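Local coordinates for protein 303aa long hypothetical esterase (Sulfolobus tokodaii, PDB 3AIN) that probably hydrolyses carboxylic ester bonds as a thermostable carboxylesterase of the hormone-sensitive-lipase-like alpha/beta hydrolases, at residues T57-V62 / L112-T117; V81-T86 / Q121-S126; A199-L204 / R241-L246; Y210-G215 / A260-L265. The protein carries 1 engineered substitution. All coordinates share one frame; numbering follows the deposited sequence.

Contact 1 (T57-V62 / L112-T117); sequences TPREEV and LCRAIT
R114 reaches out from helix 110-120 beneath the side chain of R59, whose CB lies over one face of the R114 guanidinium and 3.5 Å from CD of R114. The two guanidinium planes are turned 68° against each other, and NE of R59 stays 4.7 Å from NE of R114. Both NE groups form salt bridges to D110 at the start of the helix, so a shared carboxylate probably offsets the like charges, and NH2 of R59 also bonds S54 OG. R114 is extended from CG to NE and then turns at chi4 (-92°), setting NH1 2.9 Å from E60 O. In this bond, 154° at the hydrogen, E60 O lies close to the guanidinium plane, at its edge, while NH1 stands above the carbonyl plane of E60. A water accepts both from NH1 of R114 and from the V62 amide, carrying the tie two residues further. There V62 crosses the R114 chain at about a right angle, its CG1 3.9 Å from CB of R114 and 4.1 Å from CG2 of T117. E60 runs alongside the helix, extended beyond CG, and sets OE1 3.6 Å from CA of A115. A second water donates to this OE1 and to A115 O, while N118 also bonds OE1 and R306 forms a salt bridge with OE2. The loop between helix 43-54 and strand 64-71 is thus held to the helix by one arginine clasping its backbone and one glutamate spanning toward R306; these charged and water-mediated links suit a partly exposed surface, with V62 adding a small apolar patch.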
loop_
_atom_site.group_PDB
_atom_site.type_symbol
_atom_site.label_atom_id
_atom_site.label_comp_id
_atom_site.label_asym_id
_atom_site.label_seq_id
_atom_site.Cartn_x
_atom_site.Cartn_y
_atom_site.Cartn_z
ATOM N N THR A 57 -22.618 4.854 7.238
ATOM C CA THR A 57 -21.191 5.085 7.101
ATOM C C THR A 57 -20.882 6.563 7.293
ATOM O O THR A 57 -21.459 7.370 6.643
ATOM C CB THR A 57 -20.732 4.724 5.726
ATOM O OG1 THR A 57 -20.985 3.344 5.461
ATOM C CG2 THR A 57 -19.290 5.008 5.589
ATOM N N PRO A 58 -19.969 6.932 8.181
ATOM C CA PRO A 58 -19.762 8.365 8.430
ATOM C C PRO A 58 -19.253 9.087 7.231
ATOM O O PRO A 58 -18.476 8.544 6.499
ATOM C CB PRO A 58 -18.735 8.390 9.539
ATOM C CG PRO A 58 -18.913 7.109 10.220
ATOM C CD PRO A 58 -19.222 6.111 9.137
ATOM N N ARG A 59 -19.757 10.287 7.031
ATOM C CA ARG A 59 -19.315 11.148 5.934
ATOM C C ARG A 59 -18.352 12.188 6.486
ATOM O O ARG A 59 -18.760 13.038 7.280
ATOM C CB ARG A 59 -20.523 11.842 5.278
ATOM C CG ARG A 59 -21.360 10.904 4.399
ATOM C CD ARG A 59 -22.717 11.488 4.038
ATOM N NE ARG A 59 -23.341 10.798 2.900
ATOM C CZ ARG A 59 -23.943 9.613 2.976
ATOM N NH1 ARG A 59 -23.941 8.943 4.117
ATOM N NH2 ARG A 59 -24.378 9.020 1.872
ATOM N N GLU A 60 -17.063 12.036 6.175
ATOM C CA GLU A 60 -16.041 13.014 6.570
ATOM C C GLU A 60 -16.402 14.387 6.050
ATOM O O GLU A 60 -16.741 14.545 4.872
ATOM C CB GLU A 60 -14.657 12.596 6.046
ATOM C CG GLU A 60 -14.124 11.336 6.704
ATOM C CD GLU A 60 -12.757 10.921 6.211
ATOM O OE1 GLU A 60 -12.065 11.720 5.533
ATOM O OE2 GLU A 60 -12.273 9.885 6.704
ATOM N N GLU A 61 -16.159 15.412 6.873
ATOM C CA GLU A 61 -16.233 16.776 6.399
ATOM C C GLU A 61 -15.172 17.007 5.325
ATOM O O GLU A 61 -14.018 16.612 5.477
ATOM C CB GLU A 61 -15.982 17.746 7.571
ATOM C CG GLU A 61 -16.559 19.129 7.365
ATOM C CD GLU A 61 -16.556 19.955 8.645
ATOM O OE1 GLU A 61 -17.058 19.463 9.680
ATOM O OE2 GLU A 61 -15.978 21.062 8.632
ATOM N N VAL A 62 -15.547 17.729 4.274
ATOM C CA VAL A 62 -14.554 18.191 3.314
ATOM C C VAL A 62 -14.615 19.715 3.226
ATOM O O VAL A 62 -15.207 20.358 4.102
ATOM C CB VAL A 62 -14.745 17.533 1.913
ATOM C CG1 VAL A 62 -14.501 16.009 2.007
ATOM C CG2 VAL A 62 -16.140 17.815 1.359
ATOM N N LEU A 112 -17.284 7.294 0.612
ATOM C CA LEU A 112 -15.976 6.942 0.063
ATOM C C LEU A 112 -15.316 8.121 -0.666
ATOM O O LEU A 112 -14.136 8.369 -0.486
ATOM C CB LEU A 112 -16.092 5.724 -0.861
ATOM C CG LEU A 112 -14.787 5.373 -1.583
ATOM C CD1 LEU A 112 -13.691 4.985 -0.552
ATOM C CD2 LEU A 112 -15.014 4.198 -2.566
ATOM N N CYS A 113 -16.066 8.862 -1.478
ATOM C CA CYS A 113 -15.450 9.996 -2.179
ATOM C C CYS A 113 -14.993 11.105 -1.228
ATOM O O CYS A 113 -13.982 11.730 -1.483
ATOM C CB CYS A 113 -16.389 10.572 -3.245
ATOM S SG CYS A 113 -16.580 9.443 -4.673
ATOM N N ARG A 114 -15.723 11.332 -0.132
ATOM C CA ARG A 114 -15.233 12.281 0.884
ATOM C C ARG A 114 -13.917 11.804 1.489
ATOM O O ARG A 114 -12.956 12.574 1.604
ATOM C CB ARG A 114 -16.274 12.493 1.987
ATOM C CG ARG A 114 -17.534 13.219 1.512
ATOM C CD ARG A 114 -18.635 13.014 2.567
ATOM N NE ARG A 114 -19.826 13.816 2.315
ATOM C CZ ARG A 114 -20.022 15.032 2.821
ATOM N NH1 ARG A 114 -19.083 15.604 3.567
ATOM N NH2 ARG A 114 -21.125 15.700 2.529
ATOM N N ALA A 115 -13.839 10.521 1.829
ATOM C CA ALA A 115 -12.617 10.002 2.391
ATOM C C ALA A 115 -11.430 10.085 1.427
ATOM O O ALA A 115 -10.335 10.464 1.825
ATOM C CB ALA A 115 -12.808 8.574 2.881
ATOM N N ILE A 116 -11.661 9.769 0.150
ATOM C CA ILE A 116 -10.607 9.898 -0.859
ATOM C C ILE A 116 -10.136 11.360 -1.020
ATOM O O ILE A 116 -8.934 11.646 -1.150
ATOM C CB ILE A 116 -11.085 9.300 -2.207
ATOM C CG1 ILE A 116 -11.125 7.768 -2.112
ATOM C CG2 ILE A 116 -10.168 9.754 -3.342
ATOM C CD1 ILE A 116 -11.773 7.105 -3.344
ATOM N N THR A 117 -11.095 12.269 -1.054
ATOM C CA THR A 117 -10.807 13.690 -1.198
ATOM C C THR A 117 -9.886 14.151 -0.079
ATOM O O THR A 117 -8.883 14.817 -0.322
ATOM C CB THR A 117 -12.104 14.497 -1.122
ATOM O OG1 THR A 117 -12.916 14.171 -2.252
ATOM C CG2 THR A 117 -11.813 15.997 -1.099
HETATM O O HOH W 1 -9.870 10.353 4.597
HETATM O O HOH W 2 -18.323 18.620 4.224
#

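Contact 2 (V81-T86 / Q121-S126); sequences VYYPKT and QCVTIS
This is an antiparallel pairing of neighbouring strands, 76-83 and 123-127, near one edge of the central mixed sheet, where the only strand further out is 64-71. The short segments 81-83 and 123-126 run at 163° to each other. Y82 and T124 form the hydrogen-bonded pair: the Y82 amide meets T124 O at 2.8 Å, and the T124 amide returns a bond to Y82 O at 2.9 Å. V81 and I125 form the adjoining non-hydrogen-bonded pair. On their face, CG1 of V81 lies 3.7 Å from CG1 of V123, and V81 and I125 lie side by side. V123 splits its methyls, CG1 anti to the backbone N (chi1 173°) toward V81 and CG2 3.7 Å from CD1 of the Y83 ring. On the opposite face, Y82 turns its ring edge to the second strand, CE2 being 4.0 Å from CB of S126, and the ring packs under helix 110-120. Its OH bonds to D110 and accepts a hydrogen bond from a water that also bonds S126 OG. Past the strand ends, CD of P84 rests 3.4 Å from C122 O, and another water joins T86 OG1 to Q121 O. C120, at the end of helix 110-120, is disulfide-bonded to C122, a link across Q121. Y82 OH and T124 OG1, the latter bonded to T117, thus have polar partners beneath helix 110-120, while the face of V81, V123 and I125 is apolar.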
loop_
_atom_site.group_PDB
_atom_site.type_symbol
_atom_site.label_atom_id
_atom_site.label_comp_id
_atom_site.label_asym_id
_atom_site.label_seq_id
_atom_site.Cartn_x
_atom_site.Cartn_y
_atom_site.Cartn_z
ATOM N N VAL A 81 -18.889 17.378 -7.048
ATOM C CA VAL A 81 -17.533 17.884 -6.949
ATOM C C VAL A 81 -17.188 18.093 -5.478
ATOM O O VAL A 81 -17.917 18.776 -4.752
ATOM C CB VAL A 81 -17.409 19.248 -7.657
ATOM C CG1 VAL A 81 -15.973 19.779 -7.551
ATOM C CG2 VAL A 81 -17.879 19.135 -9.120
ATOM N N TYR A 82 -16.135 17.426 -5.018
ATOM C CA TYR A 82 -15.688 17.548 -3.604
ATOM C C TYR A 82 -14.363 18.316 -3.606
ATOM O O TYR A 82 -13.368 17.889 -4.199
ATOM C CB TYR A 82 -15.455 16.161 -2.956
ATOM C CG TYR A 82 -16.639 15.210 -3.006
ATOM C CD1 TYR A 82 -17.470 15.032 -1.893
ATOM C CD2 TYR A 82 -16.921 14.469 -4.163
ATOM C CE1 TYR A 82 -18.555 14.140 -1.929
ATOM C CE2 TYR A 82 -17.922 13.506 -4.161
ATOM C CZ TYR A 82 -18.769 13.390 -3.071
ATOM O OH TYR A 82 -19.785 12.482 -3.100
ATOM N N TYR A 83 -14.319 19.404 -2.841
ATOM C CA TYR A 83 -13.066 20.127 -2.623
ATOM C C TYR A 83 -12.459 19.744 -1.277
ATOM O O TYR A 83 -13.176 19.571 -0.296
ATOM C CB TYR A 83 -13.343 21.641 -2.593
ATOM C CG TYR A 83 -13.733 22.210 -3.930
ATOM C CD1 TYR A 83 -12.776 22.775 -4.755
ATOM C CD2 TYR A 83 -15.053 22.239 -4.337
ATOM C CE1 TYR A 83 -13.119 23.320 -5.979
ATOM C CE2 TYR A 83 -15.410 22.808 -5.556
ATOM C CZ TYR A 83 -14.434 23.338 -6.365
ATOM O OH TYR A 83 -14.773 23.888 -7.583
ATOM N N PRO A 84 -11.134 19.668 -1.212
ATOM C CA PRO A 84 -10.504 19.352 0.064
ATOM C C PRO A 84 -10.458 20.594 0.942
ATOM O O PRO A 84 -10.876 21.676 0.509
ATOM C CB PRO A 84 -9.086 18.963 -0.341
ATOM C CG PRO A 84 -8.827 19.753 -1.561
ATOM C CD PRO A 84 -10.147 19.816 -2.295
ATOM N N LYS A 85 -9.936 20.425 2.154
ATOM C CA LYS A 85 -9.909 21.495 3.142
ATOM C C LYS A 85 -8.707 22.409 2.912
ATOM O O LYS A 85 -8.585 23.439 3.566
ATOM C CB LYS A 85 -9.860 20.911 4.567
ATOM C CG LYS A 85 -10.939 19.905 4.915
ATOM C CD LYS A 85 -10.317 18.717 5.675
ATOM C CE LYS A 85 -11.264 18.103 6.696
ATOM N NZ LYS A 85 -11.656 19.089 7.737
ATOM N N THR A 86 -7.752 21.950 2.108
ATOM C CA THR A 86 -6.538 22.699 1.832
ATOM C C THR A 86 -6.810 23.790 0.810
ATOM O O THR A 86 -7.831 23.765 0.108
ATOM C CB THR A 86 -5.430 21.790 1.284
ATOM O OG1 THR A 86 -5.891 21.120 0.098
ATOM C CG2 THR A 86 -5.014 20.755 2.339
ATOM N N GLN A 121 -6.047 15.079 -0.808
ATOM C CA GLN A 121 -6.082 16.555 -0.799
ATOM C C GLN A 121 -6.219 17.106 -2.202
ATOM O O GLN A 121 -5.476 17.997 -2.644
ATOM C CB GLN A 121 -4.869 17.112 -0.078
ATOM C CG GLN A 121 -4.841 16.589 1.347
ATOM C CD GLN A 121 -3.857 17.306 2.219
ATOM O OE1 GLN A 121 -2.735 17.572 1.798
ATOM N NE2 GLN A 121 -4.195 17.435 3.496
ATOM N N CYS A 122 -7.236 16.603 -2.877
ATOM C CA CYS A 122 -7.417 16.887 -4.272
ATOM C C CYS A 122 -8.919 17.030 -4.523
ATOM O O CYS A 122 -9.716 16.745 -3.636
ATOM C CB CYS A 122 -6.764 15.790 -5.088
ATOM S SG CYS A 122 -7.796 14.343 -5.270
ATOM N N VAL A 123 -9.283 17.761 -5.572
ATOM C CA VAL A 123 -10.696 17.828 -5.943
ATOM C C VAL A 123 -11.071 16.473 -6.514
ATOM O O VAL A 123 -10.376 15.941 -7.370
ATOM C CB VAL A 123 -10.926 18.907 -7.017
ATOM C CG1 VAL A 123 -12.361 18.861 -7.530
ATOM C CG2 VAL A 123 -10.598 20.265 -6.420
ATOM N N THR A 124 -12.172 15.931 -6.026
ATOM C CA THR A 124 -12.685 14.668 -6.558
ATOM C C THR A 124 -14.007 14.956 -7.229
ATOM O O THR A 124 -14.882 15.585 -6.644
ATOM C CB THR A 124 -12.877 13.656 -5.418
ATOM O OG1 THR A 124 -11.603 13.447 -4.796
ATOM C CG2 THR A 124 -13.396 12.310 -5.971
ATOM N N ILE A 125 -14.182 14.383 -8.417
ATOM C CA ILE A 125 -15.415 14.552 -9.159
ATOM C C ILE A 125 -16.027 13.197 -9.447
ATOM O O ILE A 125 -15.536 12.425 -10.270
ATOM C CB ILE A 125 -15.209 15.344 -10.452
ATOM C CG1 ILE A 125 -14.651 16.728 -10.084
ATOM C CG2 ILE A 125 -16.563 15.497 -11.197
ATOM C CD1 ILE A 125 -14.429 17.634 -11.320
ATOM N N SER A 126 -17.120 12.938 -8.755
ATOM C CA SER A 126 -17.768 11.632 -8.801
ATOM C C SER A 126 -18.861 11.652 -9.844
ATOM O O SER A 126 -19.773 12.489 -9.791
ATOM C CB SER A 126 -18.343 11.295 -7.428
ATOM O OG SER A 126 -19.009 10.024 -7.445
HETATM O O HOH W 3 -20.028 10.131 -4.780
HETATM O O HOH W 4 -4.104 20.125 -1.619
#

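Contact 3 (A199-L204 / R241-L246); sequences AVSFDL and RFSPIL. With PO4 (phosphate ion), chain G.
The V200 carbonyl points into the start of the 3-10 turn 244-246, where the I245 amide meets its oxygen at 3.2 Å with a nearly straight 169° bond, while the touching chains run at 94° to each other. S201 and S243 come closest, 4.3 Å between their CA atoms, and OG of S243 lies 3.6 Å from CA of S201. P244 has no proton to give, and its CD lies 3.4 Å from the same V200 oxygen. With CG1 of I245 anti to the backbone N (chi1 -161°), CG2 is left to face the S201 hydroxyl, 3.7 Å from S201 OG. That hydroxyl donates to F202 O within its own loop. F202 brings CB close to the F242 ring, and its side chain lies about 3 Å from a bound methylpentanediol. R241 grips a phosphate, probably from the crystallisation liquor, with NH2 2.8 Å from O3; R232 also bonds the ion and D239 forms a salt bridge with R241. P244 is backed by helix 171-185, and V200 and I245 by Y272 of helix 266-278. The contact joins loops flanking helices 207-212 and 220-230, inserted between two parallel strands of the alpha/beta hydrolase sheet, where hormone-sensitive-lipase-like enzymes carry part of their cap.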
loop_
_atom_site.group_PDB
_atom_site.type_symbol
_atom_site.label_atom_id
_atom_site.label_comp_id
_atom_site.label_asym_id
_atom_site.label_seq_id
_atom_site.Cartn_x
_atom_site.Cartn_y
_atom_site.Cartn_z
ATOM N N ALA A 199 -12.375 -4.637 -12.944
ATOM C CA ALA A 199 -12.727 -5.656 -13.925
ATOM C C ALA A 199 -12.081 -5.268 -15.257
ATOM O O ALA A 199 -12.328 -4.186 -15.786
ATOM C CB ALA A 199 -14.246 -5.707 -14.085
ATOM N N VAL A 200 -11.213 -6.134 -15.763
ATOM C CA VAL A 200 -10.506 -5.818 -17.000
ATOM C C VAL A 200 -10.719 -6.804 -18.147
ATOM O O VAL A 200 -10.308 -6.536 -19.271
ATOM C CB VAL A 200 -9.005 -5.604 -16.743
ATOM C CG1 VAL A 200 -8.767 -4.492 -15.725
ATOM C CG2 VAL A 200 -8.319 -6.916 -16.294
ATOM N N SER A 201 -11.388 -7.930 -17.885
ATOM C CA SER A 201 -11.612 -8.894 -18.940
ATOM C C SER A 201 -12.811 -9.770 -18.607
ATOM O O SER A 201 -12.944 -10.232 -17.472
ATOM C CB SER A 201 -10.345 -9.773 -19.116
ATOM O OG SER A 201 -10.454 -10.634 -20.256
ATOM N N PHE A 202 -13.516 -10.215 -19.641
ATOM C CA PHE A 202 -14.323 -11.424 -19.514
ATOM C C PHE A 202 -13.402 -12.585 -19.147
ATOM O O PHE A 202 -12.317 -12.713 -19.709
ATOM C CB PHE A 202 -15.006 -11.715 -20.854
ATOM C CG PHE A 202 -15.879 -12.929 -20.835
ATOM C CD1 PHE A 202 -15.484 -14.094 -21.468
ATOM C CD2 PHE A 202 -17.098 -12.918 -20.159
ATOM C CE1 PHE A 202 -16.333 -15.215 -21.510
ATOM C CE2 PHE A 202 -17.910 -14.055 -20.137
ATOM C CZ PHE A 202 -17.482 -15.231 -20.743
ATOM N N ASP A 203 -13.839 -13.425 -18.239
ATOM C CA ASP A 203 -12.975 -14.432 -17.650
ATOM C C ASP A 203 -13.688 -15.732 -17.372
ATOM O O ASP A 203 -14.611 -15.748 -16.667
ATOM C CB ASP A 203 -12.369 -13.831 -16.375
ATOM C CG ASP A 203 -11.404 -14.761 -15.617
ATOM O OD1 ASP A 203 -10.985 -15.720 -16.157
ATOM O OD2 ASP A 203 -11.110 -14.439 -14.487
ATOM N N LEU A 204 -13.225 -16.815 -17.972
ATOM C CA LEU A 204 -13.662 -18.157 -17.646
ATOM C C LEU A 204 -12.499 -19.056 -17.233
ATOM O O LEU A 204 -12.672 -20.201 -17.101
ATOM C CB LEU A 204 -14.375 -18.836 -18.806
ATOM C CG LEU A 204 -15.675 -18.189 -19.222
ATOM C CD1 LEU A 204 -16.179 -18.887 -20.487
ATOM C CD2 LEU A 204 -16.702 -18.306 -18.140
ATOM N N ARG A 241 -13.483 -1.647 -24.989
ATOM C CA ARG A 241 -14.203 -0.751 -24.079
ATOM C C ARG A 241 -14.923 -1.518 -22.979
ATOM O O ARG A 241 -15.419 -0.904 -22.008
ATOM C CB ARG A 241 -15.169 0.181 -24.830
ATOM C CG ARG A 241 -14.474 1.150 -25.768
ATOM C CD ARG A 241 -15.492 1.897 -26.630
ATOM N NE ARG A 241 -16.294 0.954 -27.410
ATOM C CZ ARG A 241 -17.388 1.275 -28.089
ATOM N NH1 ARG A 241 -17.858 2.522 -28.053
ATOM N NH2 ARG A 241 -18.068 0.328 -28.715
ATOM N N PHE A 242 -15.097 -2.824 -23.183
ATOM C CA PHE A 242 -15.599 -3.707 -22.118
ATOM C C PHE A 242 -14.427 -4.407 -21.439
ATOM O O PHE A 242 -14.401 -4.538 -20.220
ATOM C CB PHE A 242 -16.571 -4.774 -22.676
ATOM C CG PHE A 242 -17.054 -5.787 -21.630
ATOM C CD1 PHE A 242 -17.622 -5.361 -20.438
ATOM C CD2 PHE A 242 -16.840 -7.153 -21.806
ATOM C CE1 PHE A 242 -18.017 -6.277 -19.460
ATOM C CE2 PHE A 242 -17.215 -8.082 -20.805
ATOM C CZ PHE A 242 -17.859 -7.641 -19.675
ATOM N N SER A 243 -13.530 -4.981 -22.241
ATOM C CA SER A 243 -12.350 -5.678 -21.693
ATOM C C SER A 243 -11.072 -4.925 -22.047
ATOM O O SER A 243 -10.464 -5.222 -23.051
ATOM C CB SER A 243 -12.253 -7.097 -22.285
ATOM O OG SER A 243 -13.345 -7.908 -21.881
ATOM N N PRO A 244 -10.640 -3.983 -21.200
ATOM C CA PRO A 244 -9.532 -3.118 -21.585
ATOM C C PRO A 244 -8.212 -3.877 -21.693
ATOM O O PRO A 244 -7.272 -3.377 -22.309
ATOM C CB PRO A 244 -9.491 -2.048 -20.469
ATOM C CG PRO A 244 -10.308 -2.654 -19.328
ATOM C CD PRO A 244 -11.388 -3.432 -20.051
ATOM N N ILE A 245 -8.135 -5.085 -21.125
ATOM C CA ILE A 245 -6.918 -5.897 -21.348
ATOM C C ILE A 245 -6.605 -6.086 -22.853
ATOM O O ILE A 245 -5.452 -6.295 -23.233
ATOM C CB ILE A 245 -7.010 -7.308 -20.663
ATOM C CG1 ILE A 245 -5.595 -7.915 -20.513
ATOM C CG2 ILE A 245 -7.879 -8.235 -21.488
ATOM C CD1 ILE A 245 -4.818 -7.365 -19.331
ATOM N N LEU A 246 -7.635 -6.027 -23.689
ATOM C CA LEU A 246 -7.477 -6.215 -25.150
ATOM C C LEU A 246 -6.679 -5.082 -25.809
ATOM O O LEU A 246 -6.232 -5.215 -26.951
ATOM C CB LEU A 246 -8.849 -6.294 -25.829
ATOM C CG LEU A 246 -9.649 -7.541 -25.433
ATOM C CD1 LEU A 246 -11.064 -7.468 -26.046
ATOM C CD2 LEU A 246 -8.903 -8.816 -25.910
HETATM P P PO4 G . -20.962 1.332 -30.623
HETATM O O1 PO4 G . -20.916 1.371 -32.136
HETATM O O2 PO4 G . -22.406 1.503 -30.200
HETATM O O3 PO4 G . -20.463 -0.014 -30.153
HETATM O O4 PO4 G . -20.097 2.452 -30.072
#

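Contact 4 (Y210-G215 / A260-L265); sequences YDNGEG and AEHDPL
The carboxamide of N212 lies at the edge of the H262 imidazole, near its plane, while CG of E261 sits 3.8 Å above one face of that ring, offset toward the rim. The H262 ring also meets the F216 ring, the two planes being about 15° apart. The amide is set among the backbone of E261, H262 and D263, with CG of N212 3.7 Å from C of H262. With CG anti to the carbonyl carbon (chi1 -58°), the N212 side chain projects into the bend of the loop 260-265, and its CB lies 3.5 Å from the P264 nitrogen. P264 closes in on the N212 backbone, CD standing 3.6 Å from N212 O, and G213 brings CA to 4.3 Å from CB of P264. This bend follows strand 255-260 and leads into helix 266-278. In alpha/beta hydrolases the acid of the catalytic triad commonly follows this strand, and D263, whose side chain touches H293 and lies near the probable nucleophile elbow, a GxSxG pattern, is consistent with that role. OD1 of D263 caps the coming helix, accepting from L265 N at 2.8 Å and 160°, with the donor above the carboxylate plane. S208 bonds P264 O, and I223 packs on the proline ring from helix 220-230.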
loop_
_atom_site.group_PDB
_atom_site.type_symbol
_atom_site.label_atom_id
_atom_site.label_comp_id
_atom_site.label_asym_id
_atom_site.label_seq_id
_atom_site.Cartn_x
_atom_site.Cartn_y
_atom_site.Cartn_z
ATOM N N TYR A 210 -11.988 -19.266 -10.044
ATOM C CA TYR A 210 -12.488 -20.545 -9.517
ATOM C C TYR A 210 -12.291 -20.680 -8.001
ATOM O O TYR A 210 -13.178 -21.180 -7.299
ATOM C CB TYR A 210 -11.840 -21.731 -10.256
ATOM C CG TYR A 210 -12.354 -21.861 -11.663
ATOM C CD1 TYR A 210 -13.526 -22.568 -11.929
ATOM C CD2 TYR A 210 -11.764 -21.152 -12.708
ATOM C CE1 TYR A 210 -14.045 -22.649 -13.227
ATOM C CE2 TYR A 210 -12.333 -21.124 -13.967
ATOM C CZ TYR A 210 -13.439 -21.927 -14.242
ATOM O OH TYR A 210 -13.982 -21.925 -15.498
ATOM N N ASP A 211 -11.164 -20.194 -7.491
ATOM C CA ASP A 211 -10.871 -20.312 -6.055
ATOM C C ASP A 211 -11.834 -19.440 -5.264
ATOM O O ASP A 211 -12.155 -19.759 -4.117
ATOM C CB ASP A 211 -9.444 -19.839 -5.750
ATOM C CG ASP A 211 -8.370 -20.866 -6.111
ATOM O OD1 ASP A 211 -8.693 -22.014 -6.455
ATOM O OD2 ASP A 211 -7.186 -20.490 -6.033
ATOM N N ASN A 212 -12.182 -18.274 -5.822
ATOM C CA ASN A 212 -12.826 -17.214 -5.037
ATOM C C ASN A 212 -14.216 -16.881 -5.578
ATOM O O ASN A 212 -14.852 -15.927 -5.136
ATOM C CB ASN A 212 -11.958 -15.930 -5.010
ATOM C CG ASN A 212 -10.565 -16.171 -4.445
ATOM O OD1 ASN A 212 -9.579 -15.581 -4.905
ATOM N ND2 ASN A 212 -10.503 -16.882 -3.336
ATOM N N GLY A 213 -14.732 -17.702 -6.493
ATOM C CA GLY A 213 -16.005 -17.370 -7.160
ATOM C C GLY A 213 -17.275 -17.671 -6.369
ATOM O O GLY A 213 -18.388 -17.348 -6.824
ATOM N N GLU A 214 -17.131 -18.370 -5.243
ATOM C CA GLU A 214 -18.220 -18.456 -4.232
ATOM C C GLU A 214 -17.712 -18.162 -2.824
ATOM O O GLU A 214 -16.529 -18.355 -2.522
ATOM C CB GLU A 214 -18.895 -19.843 -4.254
ATOM C CG GLU A 214 -19.374 -20.276 -5.635
ATOM C CD GLU A 214 -20.605 -19.518 -6.113
ATOM O OE1 GLU A 214 -21.262 -18.843 -5.283
ATOM O OE2 GLU A 214 -20.806 -19.443 -7.340
ATOM N N GLY A 215 -18.605 -17.646 -1.975
ATOM C CA GLY A 215 -18.296 -17.464 -0.560
ATOM C C GLY A 215 -17.635 -16.155 -0.176
ATOM O O GLY A 215 -17.308 -15.949 0.999
ATOM N N ALA A 260 -7.456 -7.602 -4.280
ATOM C CA ALA A 260 -7.791 -8.215 -2.985
ATOM C C ALA A 260 -7.549 -9.719 -3.075
ATOM O O ALA A 260 -7.882 -10.347 -4.081
ATOM C CB ALA A 260 -9.276 -7.930 -2.655
ATOM N N GLU A 261 -6.996 -10.296 -2.004
ATOM C CA GLU A 261 -6.595 -11.696 -2.000
ATOM C C GLU A 261 -7.758 -12.651 -2.328
ATOM O O GLU A 261 -7.622 -13.537 -3.171
ATOM C CB GLU A 261 -5.969 -12.062 -0.653
ATOM C CG GLU A 261 -5.553 -13.539 -0.609
ATOM C CD GLU A 261 -4.779 -13.907 0.660
ATOM O OE1 GLU A 261 -4.949 -13.234 1.692
ATOM O OE2 GLU A 261 -4.139 -14.971 0.649
ATOM N N HIS A 262 -8.898 -12.450 -1.681
ATOM C CA HIS A 262 -10.008 -13.402 -1.804
ATOM C C HIS A 262 -11.034 -12.897 -2.812
ATOM O O HIS A 262 -12.227 -12.925 -2.556
ATOM C CB HIS A 262 -10.691 -13.585 -0.444
ATOM C CG HIS A 262 -9.769 -14.077 0.627
ATOM N ND1 HIS A 262 -9.022 -15.229 0.484
ATOM C CD2 HIS A 262 -9.372 -13.513 1.795
ATOM C CE1 HIS A 262 -8.187 -15.338 1.503
ATOM N NE2 HIS A 262 -8.451 -14.367 2.360
ATOM N N ASP A 263 -10.573 -12.474 -3.973
ATOM C CA ASP A 263 -11.422 -11.777 -4.953
ATOM C C ASP A 263 -11.337 -12.571 -6.249
ATOM O O ASP A 263 -10.213 -12.874 -6.716
ATOM C CB ASP A 263 -10.829 -10.387 -5.179
ATOM C CG ASP A 263 -11.671 -9.505 -6.065
ATOM O OD1 ASP A 263 -12.511 -10.014 -6.860
ATOM O OD2 ASP A 263 -11.281 -8.303 -6.169
ATOM N N PRO A 264 -12.487 -12.983 -6.822
ATOM C CA PRO A 264 -12.366 -13.659 -8.109
ATOM C C PRO A 264 -11.658 -12.812 -9.186
ATOM O O PRO A 264 -11.138 -13.389 -10.152
ATOM C CB PRO A 264 -13.831 -13.956 -8.507
ATOM C CG PRO A 264 -14.625 -12.902 -7.799
ATOM C CD PRO A 264 -13.906 -12.765 -6.460
ATOM N N LEU A 265 -11.682 -11.482 -9.057
ATOM C CA LEU A 265 -11.013 -10.594 -10.036
ATOM C C LEU A 265 -9.520 -10.403 -9.785
ATOM O O LEU A 265 -8.867 -9.588 -10.473
ATOM C CB LEU A 265 -11.651 -9.197 -10.056
ATOM C CG LEU A 265 -13.152 -9.039 -10.329
ATOM C CD1 LEU A 265 -13.536 -7.590 -10.692
ATOM C CD2 LEU A 265 -13.711 -10.007 -11.307
#

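In the fold
From the N terminus, the loop 57-62 closes on helix 110-120 in contact 1. Strand 76-83, inside that span, then pairs with strand 123-127 in contact 2, so the two contacts cross, and they touch through T117 and T124. Together they tie the helix to the outer strands of the sheet. Contacts 3 and 4 open only after both have closed, and they cross each other too: 199-204 pairs with 241-246, and 210-215 with 260-265. They meet where L204 O bonds Y210 OH, tying the inserted helices 207-212 and 220-230 to the loops around strand 255-260. Contact 3 lies about 30 Å, centre to centre, from contacts 1 and 2, across the chain's centre.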